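Local structure of 3-hydroxyisobutyryl-CoA hydrolase (4HDT) at residues N8-L12 with T23-P27; L33-T39 with R89-E94; R65-G70 with I111-M117; L97-G102 with G122-G127; P149-Y155 with T288-E292. The protein probably hydrolyses 3-hydroxyisobutyryl-CoA (3-hydroxy-2-methylpropanoyl-CoA) to the free 3-hydroxy acid and CoA, as a member of the crotonase (enoyl-CoA hydratase/isomerase) superfamily. One frame throughout, in Å; residues are numbered along the deposited sequence.

Interaction 1. Residues N8-L12 with T23-P27; sequences NEDVL and TLNRP
Asn8 and Asn25 meet where the two segments leave the strands, their amide planes 44° apart. Each amide nitrogen donates to a backbone carbonyl of the other segment. Asn8 ND2 meets Asn25 O at 2.9 Å, approaching almost in line with the C=O bond, and Asn25 ND2 gives a straighter bond of 2.9 Å to Glu9 O, with its acceptor close to the plane of the amide. The extended first torsion of Asn25 (chi1 -173°) carries its amide back over the 8-12 segment, where the nitrogen also passes 3.7 Å from Leu12 CG. Asn8 ND2 has a second acceptor in Asp10 OD1, so one amide nitrogen ties its own segment to the partner. Two waters link the amides: one joins Asn8 OD1 to Asn25 ND2, the other Asn8 OD1 to Asn25 OD1.

The backbones beneath belong to the antiparallel beta hairpin of strands 11-16 and 19-24, at the edge of the six-stranded sheet. Leu12 and Thr23 form a hydrogen-bonded pair with reciprocal N-H to O bonds, and Val11 and Leu24 the adjoining non-hydrogen-bonded pair. Beyond the strands, Asn25 N still bonds to Asp10 O.

Asp10 and Arg26 meet through the arginine's aliphatic part: Asp10 OD2 lies 3.5 Å from Arg26 CD, while the carboxylate and guanidinium planes stand 62° apart. A water bridges Asp10 OD2 and Arg26 NH2. Arg26 NH1 makes a salt bridge to Asp72 and a hydrogen bond to Ser32.

Interaction 2. Residues L33-T39 with R89-E94; sequences LTHGMVT and RFWFDE. With ZN (zinc ion), chain D; ACT (acetate ion), chain H.
The His35 imidazole carries Phe90 CA over one face, 4.1 Å from the ring centroid, and has Asp93 OD2 at its edge. The Phe90 ring stands at 89° to it, its edge turned toward the histidine face in an offset edge-to-face pair with centroids 6.0 Å apart. Over one face of the phenylalanine lies the methyl of an acetate, probably from the crystallisation liquor, whose oxygen accepts a hydrogen bond from His35 N. Thr34 O and His35 CA lie at the edge of the same ring, and Val38 CG2 approaches CE1 obliquely.

With CG opposite the backbone N (chi1 -171°), His35 spans the gap between the N-terminal turn of helix 35-49 and helix 85-103. ND1 binds a zinc ion at 2.1 Å, a site shared with Glu86. NE2 donates to Asp93 OD2 at 2.7 Å, nearly straight and in the ring plane, meeting the anti lone pair of OD2. This His-carboxylate bond would fix the rotation of the zinc-bound ring and may increase its electron donation to the metal. Arg89 NE donates to the same OD2 from above the carboxylate plane, and Arg89 NH2 completes a salt bridge to OD1.

The two helix segments run nearly parallel, at 23°, with axes 9.6 Å apart. Thr34 N-caps the first in a capping box, OG1 accepting from Met37 N. Deeper between them, Val38 CG1 rests 3.7 Å from Glu94 CA.

Interaction 3. Residues R65-G70 with I111-M117; sequences RGLCAG and IMDGIVM
Leu67 presses its side chain against the bend at Ile111-Met112. Its CB lies 3.6 Å from Ile111 O and also meets Val116 CG2. CG is held opposite the backbone N (chi1 176°), keeping the branched end beside the same carbonyl. Of the two methyls, CD1 stays near Ile111 O, whereas CD2 also reaches Met112 CG at 3.9 Å. The leucine packs at the bend where the chain turns at Met112, the centre of an inverse gamma turn, before resuming as strand 115-117.

Backbone bonds hold this loop in place. Ile115 N donates to Arg65 O at 2.9 Å in an almost linear bond, and Leu67 N donates to Asp113 O. Farther on, Cys68 N bonds to Ile115 O and Met117 N to Cys68 O. Gly66 and Gly114 bring their CA atoms to 3.9 Å; the absence of side chains at both lets the backbones come this close. Ile115 lays CG1 against Arg65 O at 3.5 Å and turns CG2 toward Ala69, which it meets at CB.

Asp113 OD1 bonds to His192, a ligand of a zinc ion, and to Thr133. Asn31 ND2 donates to Leu67 O.

The arrangement joins the loop after strand 56-61 to strands 108-112 and 115-117. As in other crotonase-fold enzymes, 65-70 leads directly into the segment, and Met117 into the helix start, that would probably supply the backbone NH groups of the oxyanion hole.

Interaction 4. Residues L97-G102 with G122-G127; sequences LNAHIG and GVGAHG. With ZN (zinc ion), chain B.
Van der Waals packing, largely of aliphatic groups on backbone, carries most of this junction. Ile101 is directed toward the partner segment and divides its branches: CG2 comes 3.8 Å from Gly127 N, and CD1 lies 3.9 Å from Val123 O. One turn earlier, Leu97 CD2 meets Val123 CG1 at 4.1 Å, their side chains crossing at a slant. Leu97 and Val123 both extend to Met41 of helix 35-49.

Among the polar groups, Asn98 sends its amide across to the end of the second helix. With CG beside its backbone N (chi1 -56°), it places ND2 3.0 Å from Gly122 O. Gly122 has no side chain, so the amide of Asn98 can approach its backbone. His126 points its CB toward helix 85-103, where Asn98 O lies 4.0 Å away, while CD2 passes Asn98 CB obliquely. Its NE2 turns away to donate to Val151 O.

The contact thus sets helix 85-103 against helix 119-124 and the type I turn from Gly124 to Gly127 that leads into strand 129-132 of the main sheet. Where the backbones draw together, Gly102 CA makes a C-H...O contact of 3.5 Å with His126 O.

His100 takes no part in the contact; it binds a zinc ion through NE2 at 2.1 Å, with Glu49 and Glu351 as further protein ligands, and its ring meets Tyr104 edge-to-face.

Interaction 5. Residues P149-Y155 with T288-E292; sequences PDVGGTY and TLRQE
Glu292 projects from its helix with CG beside the backbone N (chi1 -74°) and the chain straight beyond it (chi2 177°), a shape that delivers the carboxylate to the Asp150-Gly153 turn and the helix start after it. Thr154 answers from the opposite direction, its OG1 held between its own N and carbonyl carbon (chi1 64°). The hydroxyl donates to Glu292 OE2 at 2.6 Å on the anti lone pair. Thr154 N donates to the same oxygen at 3.0 Å, nearly along the CD-OE2 bond of Glu292. The other oxygen, OE1, receives Gly152 N at 2.7 Å on its syn lone pair. Three donors therefore grip a buried carboxylate and fix its rotation.

These donors sit where the turn, of type I', passes into helix 153-158, with Gly152 at the N-cap position. The Glu292 carboxylate, probably ionised, lies at the start of that helix, whose N-terminal N-H groups and dipole would be expected to stabilise the charge. The three bonds tie the turn to helix 285-299.

Apolar groups close in beside the carboxylate. Leu289 CD2 packs on the Gly152 backbone, 3.3 Å from its N. Thr288 CG2 lies 3.2 Å from Thr154 OG1 and reaches Tyr155 CB at 3.8 Å, while Thr288 OG1 sits at the edge of the tyrosine ring and bonds to Ser284 O. A water joins Thr154 OG1 to Gln291 NE2, and Asp150 OD2 bonds to Tyr95 OH.

In the fold
Interaction 1 lies farthest out, at the edge of the main sheet, and relies on backbone bonds, amides and waters. Interaction 3 reaches that sheet as well but is buried, combining backbone bonds with close glycine and apolar packing; Leu24 touches Leu67 and Cys68 between them. Interactions 2 and 4 share helix 85-103: the first is partly buried and joins a zinc-bound histidine to a carboxylate, whereas the second is mainly apolar, and its zinc ligand takes no part in the contact. Interaction 5, also buried, centres on a carboxylate gripped by a turn and the start of the helix that follows. Val151 of this turn connects it to Glu94 of interaction 2 and His126 of interaction 4.

Interaction 1. Residues N8-L12 with T23-P27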
# COMPACT_ATOMS: atom_id res chain seq x y z
N ASN A 8 18.53 7.68 -17.47
CA ASN A 8 18.18 7.88 -16.03
C ASN A 8 18.26 6.56 -15.28
O ASN A 8 17.85 5.52 -15.80
CB ASN A 8 16.76 8.45 -15.86
CG ASN A 8 16.50 8.96 -14.45
OD1 ASN A 8 17.06 9.99 -14.03
ND2 ASN A 8 15.63 8.26 -13.71
N GLU A 9 18.80 6.60 -14.07
CA GLU A 9 18.77 5.45 -13.20
C GLU A 9 17.51 5.58 -12.36
O GLU A 9 17.44 6.47 -11.51
CB GLU A 9 19.97 5.44 -12.25
CG GLU A 9 21.31 5.23 -12.92
CD GLU A 9 21.53 3.80 -13.37
OE1 GLU A 9 20.73 2.94 -12.98
OE2 GLU A 9 22.50 3.56 -14.11
N ASP A 10 16.54 4.72 -12.60
CA ASP A 10 15.22 4.87 -11.93
C ASP A 10 15.25 4.55 -10.45
O ASP A 10 14.30 4.90 -9.69
CB ASP A 10 14.15 4.07 -12.64
CG ASP A 10 13.84 4.62 -14.03
OD1 ASP A 10 14.20 5.79 -14.33
OD2 ASP A 10 13.17 3.91 -14.80
N VAL A 11 16.32 3.88 -10.01
CA VAL A 11 16.62 3.80 -8.54
C VAL A 11 18.08 4.20 -8.39
O VAL A 11 18.97 3.55 -8.99
CB VAL A 11 16.44 2.39 -7.95
CG1 VAL A 11 16.79 2.38 -6.47
CG2 VAL A 11 15.06 1.86 -8.19
N LEU A 12 18.35 5.23 -7.60
CA LEU A 12 19.71 5.60 -7.28
C LEU A 12 20.20 4.78 -6.08
O LEU A 12 19.51 4.65 -5.07
CB LEU A 12 19.86 7.11 -7.03
CG LEU A 12 19.37 8.06 -8.12
CD1 LEU A 12 19.21 9.47 -7.54
CD2 LEU A 12 20.37 8.07 -9.26
N THR A 23 17.20 5.22 -3.46
CA THR A 23 16.41 6.41 -3.72
C THR A 23 15.60 6.19 -4.99
O THR A 23 16.13 6.10 -6.10
CB THR A 23 17.29 7.67 -3.81
OG1 THR A 23 18.12 7.75 -2.67
CG2 THR A 23 16.44 8.97 -3.96
N LEU A 24 14.28 6.10 -4.83
CA LEU A 24 13.40 5.95 -5.98
C LEU A 24 13.53 7.23 -6.82
O LEU A 24 13.57 8.32 -6.25
CB LEU A 24 11.96 5.82 -5.52
CG LEU A 24 11.71 4.65 -4.59
CD1 LEU A 24 10.26 4.62 -4.26
CD2 LEU A 24 12.16 3.33 -5.21
N ASN A 25 13.65 7.10 -8.14
CA ASN A 25 14.10 8.26 -8.95
C ASN A 25 13.36 8.36 -10.28
O ASN A 25 13.98 8.37 -11.35
CB ASN A 25 15.62 8.21 -9.15
CG ASN A 25 16.17 9.45 -9.83
OD1 ASN A 25 15.71 10.59 -9.56
ND2 ASN A 25 17.10 9.25 -10.75
N ARG A 26 12.05 8.49 -10.21
CA ARG A 26 11.23 8.94 -11.33
C ARG A 26 10.36 10.10 -10.83
O ARG A 26 9.14 9.99 -10.75
CB ARG A 26 10.39 7.79 -11.87
CG ARG A 26 11.21 6.55 -12.20
CD ARG A 26 10.58 5.67 -13.27
NE ARG A 26 9.18 5.44 -13.07
CZ ARG A 26 8.29 5.20 -14.02
NH1 ARG A 26 7.03 5.00 -13.67
NH2 ARG A 26 8.66 5.07 -15.30
N PRO A 27 11.00 11.21 -10.46
CA PRO A 27 10.19 12.23 -9.77
C PRO A 27 9.05 12.86 -10.60
O PRO A 27 8.05 13.29 -10.02
CB PRO A 27 11.22 13.27 -9.35
CG PRO A 27 12.38 13.05 -10.23
CD PRO A 27 12.42 11.55 -10.46
O HOH W 1 18.86 11.40 -11.96
O HOH W 2 15.54 11.80 -12.33
O HOH W 3 11.32 5.12 -16.51
O HOH W 4 20.55 6.48 -3.26

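Interaction 2. Residues L33-T39 with R89-E94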
# COMPACT_ATOMS: atom_id res chain seq x y z
N LEU A 33 6.47 2.87 -9.44
CA LEU A 33 7.39 1.72 -9.54
C LEU A 33 7.23 0.99 -10.85
O LEU A 33 6.12 0.61 -11.25
CB LEU A 33 7.11 0.68 -8.44
CG LEU A 33 7.17 1.19 -7.03
CD1 LEU A 33 6.83 0.03 -6.10
CD2 LEU A 33 8.56 1.70 -6.72
N THR A 34 8.37 0.73 -11.47
CA THR A 34 8.45 -0.14 -12.63
C THR A 34 8.98 -1.51 -12.18
O THR A 34 9.49 -1.67 -11.05
CB THR A 34 9.45 0.41 -13.66
OG1 THR A 34 10.76 0.44 -13.09
CG2 THR A 34 9.08 1.81 -14.16
N HIS A 35 8.93 -2.45 -13.09
CA HIS A 35 9.42 -3.78 -12.77
C HIS A 35 10.93 -3.68 -12.52
O HIS A 35 11.48 -4.31 -11.61
CB HIS A 35 9.06 -4.71 -13.92
CG HIS A 35 9.32 -6.13 -13.63
ND1 HIS A 35 9.20 -7.12 -14.57
CD2 HIS A 35 9.67 -6.75 -12.47
CE1 HIS A 35 9.49 -8.29 -14.01
NE2 HIS A 35 9.75 -8.09 -12.73
N GLY A 36 11.62 -2.87 -13.33
CA GLY A 36 13.03 -2.63 -13.14
C GLY A 36 13.43 -2.08 -11.78
O GLY A 36 14.42 -2.51 -11.18
N MET A 37 12.63 -1.16 -11.27
CA MET A 37 12.91 -0.59 -9.95
C MET A 37 12.76 -1.64 -8.85
O MET A 37 13.58 -1.70 -7.91
CB MET A 37 11.98 0.61 -9.68
CG MET A 37 12.24 1.80 -10.61
SD MET A 37 10.91 3.01 -10.70
CE MET A 37 10.96 3.80 -9.10
N VAL A 38 11.68 -2.41 -8.93
CA VAL A 38 11.47 -3.55 -8.02
C VAL A 38 12.65 -4.52 -8.04
O VAL A 38 13.18 -4.89 -6.98
CB VAL A 38 10.11 -4.24 -8.34
CG1 VAL A 38 10.02 -5.63 -7.76
CG2 VAL A 38 8.97 -3.34 -7.88
N THR A 39 13.12 -4.91 -9.23
CA THR A 39 14.23 -5.87 -9.26
C THR A 39 15.56 -5.28 -8.74
O THR A 39 16.34 -5.96 -8.11
CB THR A 39 14.36 -6.48 -10.66
OG1 THR A 39 14.51 -5.44 -11.61
CG2 THR A 39 13.16 -7.24 -11.00
N ARG A 89 4.30 -11.24 -13.66
CA ARG A 89 5.68 -11.33 -13.29
C ARG A 89 6.06 -10.18 -12.37
O ARG A 89 6.83 -10.35 -11.43
CB ARG A 89 6.57 -11.33 -14.51
CG ARG A 89 8.03 -11.61 -14.15
CD ARG A 89 8.24 -13.01 -13.53
NE ARG A 89 9.36 -13.00 -12.60
CZ ARG A 89 9.91 -14.08 -12.02
NH1 ARG A 89 9.46 -15.31 -12.30
NH2 ARG A 89 10.93 -13.92 -11.17
N PHE A 90 5.55 -8.99 -12.69
CA PHE A 90 5.79 -7.81 -11.85
C PHE A 90 5.32 -8.09 -10.42
O PHE A 90 6.06 -7.88 -9.46
CB PHE A 90 5.10 -6.55 -12.43
CG PHE A 90 5.11 -5.36 -11.51
CD1 PHE A 90 6.27 -4.64 -11.30
CD2 PHE A 90 3.98 -5.02 -10.81
CE1 PHE A 90 6.31 -3.54 -10.46
CE2 PHE A 90 3.99 -3.95 -9.94
CZ PHE A 90 5.18 -3.21 -9.74
N TRP A 91 4.09 -8.55 -10.29
CA TRP A 91 3.52 -8.80 -8.96
C TRP A 91 4.29 -9.91 -8.26
O TRP A 91 4.50 -9.85 -7.04
CB TRP A 91 2.06 -9.15 -9.07
CG TRP A 91 1.17 -8.03 -9.42
CD1 TRP A 91 1.31 -6.75 -9.05
CD2 TRP A 91 -0.02 -8.09 -10.20
NE1 TRP A 91 0.29 -5.98 -9.54
CE2 TRP A 91 -0.56 -6.79 -10.25
CE3 TRP A 91 -0.70 -9.12 -10.85
CZ2 TRP A 91 -1.77 -6.49 -10.95
CZ3 TRP A 91 -1.90 -8.84 -11.52
CH2 TRP A 91 -2.41 -7.54 -11.58
N PHE A 92 4.68 -10.95 -8.98
CA PHE A 92 5.48 -12.03 -8.40
C PHE A 92 6.75 -11.47 -7.74
O PHE A 92 7.03 -11.73 -6.58
CB PHE A 92 5.79 -13.07 -9.49
CG PHE A 92 6.29 -14.38 -8.99
CD1 PHE A 92 7.63 -14.61 -8.81
CD2 PHE A 92 5.41 -15.41 -8.76
CE1 PHE A 92 8.09 -15.85 -8.36
CE2 PHE A 92 5.84 -16.64 -8.30
CZ PHE A 92 7.19 -16.85 -8.09
N ASP A 93 7.52 -10.68 -8.47
CA ASP A 93 8.74 -10.08 -7.97
C ASP A 93 8.47 -9.00 -6.90
O ASP A 93 9.18 -8.90 -5.91
CB ASP A 93 9.55 -9.48 -9.13
CG ASP A 93 10.19 -10.53 -10.02
OD1 ASP A 93 10.46 -11.70 -9.56
OD2 ASP A 93 10.46 -10.23 -11.21
N GLU A 94 7.40 -8.22 -7.09
CA GLU A 94 7.09 -7.17 -6.15
C GLU A 94 6.67 -7.73 -4.79
O GLU A 94 7.14 -7.25 -3.76
CB GLU A 94 5.98 -6.27 -6.68
CG GLU A 94 5.66 -5.07 -5.78
CD GLU A 94 4.49 -4.27 -6.29
OE1 GLU A 94 3.55 -4.91 -6.79
OE2 GLU A 94 4.49 -3.02 -6.20
ZN ZN D . 8.97 -7.29 -16.64
C ACT H . 5.50 -2.81 -14.51
O ACT H . 6.59 -2.32 -14.96
OXT ACT H . 5.06 -3.91 -14.91
CH3 ACT H . 4.65 -2.05 -13.53

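Interaction 3. Residues R65-G70 with I111-M117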
# COMPACT_ATOMS: atom_id res chain seq x y z
N ARG A 65 7.37 15.79 -3.72
CA ARG A 65 5.93 15.53 -3.63
C ARG A 65 5.55 14.22 -2.97
O ARG A 65 4.41 14.04 -2.58
CB ARG A 65 5.29 15.58 -5.02
CG ARG A 65 5.43 16.93 -5.71
CD ARG A 65 4.95 16.90 -7.16
NE ARG A 65 3.50 16.76 -7.23
CZ ARG A 65 2.82 16.33 -8.29
NH1 ARG A 65 3.45 15.94 -9.40
NH2 ARG A 65 1.49 16.28 -8.22
N GLY A 66 6.51 13.31 -2.83
CA GLY A 66 6.23 12.05 -2.19
C GLY A 66 7.23 10.94 -2.43
O GLY A 66 7.88 10.90 -3.49
N LEU A 67 7.28 10.00 -1.49
CA LEU A 67 8.09 8.81 -1.71
C LEU A 67 7.71 8.07 -2.99
O LEU A 67 8.58 7.71 -3.82
CB LEU A 67 7.88 7.88 -0.53
CG LEU A 67 8.62 6.52 -0.68
CD1 LEU A 67 10.13 6.58 -0.91
CD2 LEU A 67 8.33 5.63 0.49
N CYS A 68 6.41 7.81 -3.18
CA CYS A 68 5.96 6.89 -4.26
C CYS A 68 4.43 6.87 -4.35
O CYS A 68 3.76 6.40 -3.44
CB CYS A 68 6.50 5.46 -4.03
SG CYS A 68 5.93 4.28 -5.27
N ALA A 69 3.92 7.28 -5.51
CA ALA A 69 2.47 7.31 -5.77
C ALA A 69 1.83 5.96 -6.10
O ALA A 69 0.59 5.88 -6.12
CB ALA A 69 2.18 8.32 -6.87
N GLY A 70 2.65 4.93 -6.34
CA GLY A 70 2.10 3.63 -6.69
C GLY A 70 2.97 2.85 -7.63
O GLY A 70 4.12 3.23 -7.93
N ILE A 111 11.29 6.47 4.39
CA ILE A 111 10.86 7.87 4.50
C ILE A 111 9.59 8.09 3.70
O ILE A 111 9.62 8.46 2.52
CB ILE A 111 11.95 8.88 4.07
CG1 ILE A 111 13.31 8.57 4.73
CG2 ILE A 111 11.49 10.32 4.33
CD1 ILE A 111 13.31 8.64 6.22
N MET A 112 8.47 7.83 4.36
CA MET A 112 7.15 7.87 3.72
C MET A 112 6.60 9.29 3.87
O MET A 112 5.57 9.56 4.49
CB MET A 112 6.27 6.79 4.38
CG MET A 112 6.68 5.37 3.97
SD MET A 112 5.53 4.09 4.51
CE MET A 112 5.95 4.11 6.24
N ASP A 113 7.28 10.19 3.18
CA ASP A 113 6.98 11.61 3.11
C ASP A 113 6.05 11.87 1.95
O ASP A 113 6.02 11.14 0.96
CB ASP A 113 8.31 12.31 2.89
CG ASP A 113 8.18 13.79 2.73
OD1 ASP A 113 7.52 14.46 3.49
OD2 ASP A 113 8.81 14.28 1.77
N GLY A 114 5.20 12.86 2.08
CA GLY A 114 4.32 13.25 0.98
C GLY A 114 3.39 12.15 0.49
O GLY A 114 2.89 11.32 1.27
N ILE A 115 3.18 12.10 -0.80
CA ILE A 115 2.28 11.10 -1.39
C ILE A 115 2.91 9.69 -1.28
O ILE A 115 4.00 9.46 -1.78
CB ILE A 115 2.00 11.45 -2.88
CG1 ILE A 115 1.20 12.75 -2.97
CG2 ILE A 115 1.25 10.32 -3.57
CD1 ILE A 115 1.13 13.33 -4.37
N VAL A 116 2.20 8.77 -0.66
CA VAL A 116 2.66 7.39 -0.49
C VAL A 116 1.42 6.49 -0.68
O VAL A 116 0.55 6.38 0.19
CB VAL A 116 3.24 7.16 0.92
CG1 VAL A 116 3.78 5.74 1.01
CG2 VAL A 116 4.36 8.15 1.30
N MET A 117 1.27 5.87 -1.84
CA MET A 117 0.03 5.16 -2.15
C MET A 117 0.33 3.84 -2.87
O MET A 117 1.27 3.76 -3.62
CB MET A 117 -0.95 6.03 -2.98
CG MET A 117 -1.59 7.23 -2.25
SD MET A 117 -2.93 7.93 -3.23
CE MET A 117 -1.97 8.57 -4.57

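Interaction 4. Residues L97-G102 with G122-G127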
# COMPACT_ATOMS: atom_id res chain seq x y z
N LEU A 97 9.55 -9.03 -2.92
CA LEU A 97 10.27 -7.91 -2.34
C LEU A 97 9.56 -7.41 -1.08
O LEU A 97 10.22 -7.16 -0.06
CB LEU A 97 10.40 -6.76 -3.36
CG LEU A 97 10.88 -5.38 -2.83
CD1 LEU A 97 12.28 -5.46 -2.26
CD2 LEU A 97 10.79 -4.30 -3.91
N ASN A 98 8.24 -7.25 -1.17
CA ASN A 98 7.45 -6.79 0.02
C ASN A 98 7.70 -7.69 1.24
O ASN A 98 7.97 -7.23 2.35
CB ASN A 98 5.93 -6.73 -0.28
CG ASN A 98 5.56 -5.85 -1.48
OD1 ASN A 98 4.66 -6.23 -2.27
ND2 ASN A 98 6.17 -4.69 -1.60
N ALA A 99 7.64 -9.00 1.01
CA ALA A 99 7.90 -10.00 2.05
C ALA A 99 9.31 -9.93 2.58
O ALA A 99 9.55 -10.01 3.80
CB ALA A 99 7.57 -11.37 1.54
N HIS A 100 10.27 -9.77 1.68
CA HIS A 100 11.64 -9.64 2.12
C HIS A 100 11.92 -8.43 2.99
O HIS A 100 12.56 -8.53 4.00
CB HIS A 100 12.63 -9.66 0.98
CG HIS A 100 13.98 -10.13 1.43
ND1 HIS A 100 15.12 -9.97 0.67
CD2 HIS A 100 14.37 -10.77 2.56
CE1 HIS A 100 16.15 -10.50 1.30
NE2 HIS A 100 15.71 -11.00 2.45
N ILE A 101 11.35 -7.30 2.64
CA ILE A 101 11.44 -6.11 3.51
C ILE A 101 10.84 -6.41 4.86
O ILE A 101 11.42 -6.06 5.91
CB ILE A 101 10.72 -4.90 2.86
CG1 ILE A 101 11.40 -4.52 1.52
CG2 ILE A 101 10.73 -3.71 3.81
CD1 ILE A 101 10.49 -3.69 0.60
N GLY A 102 9.68 -7.07 4.86
CA GLY A 102 9.02 -7.48 6.10
C GLY A 102 9.85 -8.36 7.03
O GLY A 102 9.75 -8.19 8.28
N GLY A 122 3.64 -0.54 -0.22
CA GLY A 122 4.35 -1.82 -0.24
C GLY A 122 5.85 -1.76 0.01
O GLY A 122 6.39 -2.64 0.64
N VAL A 123 6.54 -0.74 -0.51
CA VAL A 123 7.98 -0.62 -0.28
C VAL A 123 8.33 0.09 1.04
O VAL A 123 9.42 -0.12 1.57
CB VAL A 123 8.76 0.01 -1.49
CG1 VAL A 123 8.84 -0.97 -2.65
CG2 VAL A 123 8.21 1.34 -1.94
N GLY A 124 7.39 0.90 1.57
CA GLY A 124 7.67 1.62 2.81
C GLY A 124 7.15 1.00 4.10
O GLY A 124 7.85 1.01 5.13
N ALA A 125 5.94 0.46 4.05
CA ALA A 125 5.18 0.21 5.30
C ALA A 125 5.42 -1.15 5.90
O ALA A 125 4.88 -1.44 6.96
CB ALA A 125 3.71 0.51 5.13
N HIS A 126 6.20 -1.98 5.24
CA HIS A 126 6.69 -3.22 5.85
C HIS A 126 8.09 -3.10 6.45
O HIS A 126 8.66 -4.11 6.94
CB HIS A 126 6.67 -4.36 4.82
CG HIS A 126 5.34 -4.59 4.21
ND1 HIS A 126 4.26 -5.05 4.94
CD2 HIS A 126 4.89 -4.45 2.94
CE1 HIS A 126 3.22 -5.18 4.15
NE2 HIS A 126 3.57 -4.81 2.93
N GLY A 127 8.69 -1.90 6.40
CA GLY A 127 9.97 -1.65 7.07
C GLY A 127 9.87 -1.68 8.57
O GLY A 127 8.80 -1.82 9.12
ZN ZN B . 16.61 -12.33 3.79

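Interaction 5. Residues P149-Y155 with T288-E292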
# COMPACT_ATOMS: atom_id res chain seq x y z
N PRO A 149 -6.54 -3.73 -2.79
CA PRO A 149 -5.26 -3.45 -2.14
C PRO A 149 -4.36 -4.68 -2.11
O PRO A 149 -4.80 -5.77 -1.67
CB PRO A 149 -5.65 -3.01 -0.73
CG PRO A 149 -7.01 -2.38 -0.93
CD PRO A 149 -7.68 -3.17 -2.03
N ASP A 150 -3.16 -4.50 -2.57
CA ASP A 150 -2.15 -5.57 -2.62
C ASP A 150 -0.91 -5.15 -1.90
O ASP A 150 -0.96 -4.43 -0.96
CB ASP A 150 -1.92 -5.97 -4.10
CG ASP A 150 -1.28 -4.87 -4.96
OD1 ASP A 150 -1.36 -3.66 -4.57
OD2 ASP A 150 -0.69 -5.26 -6.04
N VAL A 151 0.24 -5.66 -2.32
CA VAL A 151 1.55 -5.39 -1.75
C VAL A 151 1.61 -5.54 -0.22
O VAL A 151 2.40 -4.89 0.44
CB VAL A 151 2.15 -4.06 -2.29
CG1 VAL A 151 2.31 -4.12 -3.81
CG2 VAL A 151 1.34 -2.84 -1.89
N GLY A 152 0.84 -6.50 0.29
CA GLY A 152 0.77 -6.74 1.71
C GLY A 152 -0.09 -5.74 2.41
O GLY A 152 -0.11 -5.74 3.65
N GLY A 153 -0.83 -4.93 1.68
CA GLY A 153 -1.74 -3.97 2.27
C GLY A 153 -2.86 -4.63 3.06
O GLY A 153 -3.32 -4.08 4.04
N THR A 154 -3.31 -5.81 2.65
CA THR A 154 -4.41 -6.46 3.39
C THR A 154 -3.91 -6.96 4.73
O THR A 154 -4.67 -6.99 5.70
CB THR A 154 -5.11 -7.57 2.57
OG1 THR A 154 -4.21 -8.64 2.31
CG2 THR A 154 -5.65 -7.07 1.27
N TYR A 155 -2.62 -7.37 4.82
CA TYR A 155 -1.99 -7.70 6.10
C TYR A 155 -2.00 -6.44 7.01
O TYR A 155 -2.37 -6.51 8.20
CB TYR A 155 -0.58 -8.20 5.79
CG TYR A 155 0.33 -8.50 6.98
CD1 TYR A 155 1.07 -7.49 7.57
CD2 TYR A 155 0.51 -9.79 7.41
CE1 TYR A 155 1.93 -7.76 8.61
CE2 TYR A 155 1.36 -10.05 8.46
CZ TYR A 155 2.05 -9.03 9.06
OH TYR A 155 2.95 -9.31 10.06
N THR A 288 -0.46 -14.10 3.34
CA THR A 288 -1.34 -13.03 2.94
C THR A 288 -1.05 -12.60 1.50
O THR A 288 -1.96 -12.38 0.68
CB THR A 288 -1.24 -11.84 3.91
OG1 THR A 288 -1.47 -12.29 5.25
CG2 THR A 288 -2.24 -10.78 3.61
N LEU A 289 0.23 -12.43 1.20
CA LEU A 289 0.62 -12.09 -0.18
C LEU A 289 0.19 -13.17 -1.16
O LEU A 289 -0.08 -12.88 -2.30
CB LEU A 289 2.14 -11.86 -0.26
CG LEU A 289 2.59 -10.56 0.43
CD1 LEU A 289 4.09 -10.56 0.76
CD2 LEU A 289 2.25 -9.38 -0.43
N ARG A 290 0.21 -14.44 -0.75
CA ARG A 290 -0.25 -15.51 -1.66
C ARG A 290 -1.72 -15.32 -2.04
O ARG A 290 -2.09 -15.56 -3.18
CB ARG A 290 -0.14 -16.89 -1.01
CG ARG A 290 1.23 -17.40 -0.77
CD ARG A 290 1.09 -18.79 -0.13
NE ARG A 290 1.96 -18.95 1.03
CZ ARG A 290 3.22 -19.39 0.96
NH1 ARG A 290 3.78 -19.74 -0.21
NH2 ARG A 290 3.92 -19.46 2.06
N GLN A 291 -2.54 -14.90 -1.08
CA GLN A 291 -3.94 -14.61 -1.32
C GLN A 291 -4.06 -13.40 -2.23
O GLN A 291 -4.82 -13.41 -3.20
CB GLN A 291 -4.66 -14.36 0.00
CG GLN A 291 -6.14 -14.03 -0.11
CD GLN A 291 -6.79 -14.12 1.26
OE1 GLN A 291 -7.21 -15.21 1.69
NE2 GLN A 291 -6.83 -13.02 1.95
N GLU A 292 -3.31 -12.36 -1.92
CA GLU A 292 -3.36 -11.16 -2.72
C GLU A 292 -2.96 -11.45 -4.17
O GLU A 292 -3.50 -10.87 -5.12
CB GLU A 292 -2.44 -10.09 -2.14
CG GLU A 292 -2.93 -9.42 -0.86
CD GLU A 292 -1.96 -8.41 -0.26
OE1 GLU A 292 -0.93 -8.12 -0.90
OE2 GLU A 292 -2.22 -7.91 0.86
O HOH W 5 -5.72 -10.64 0.91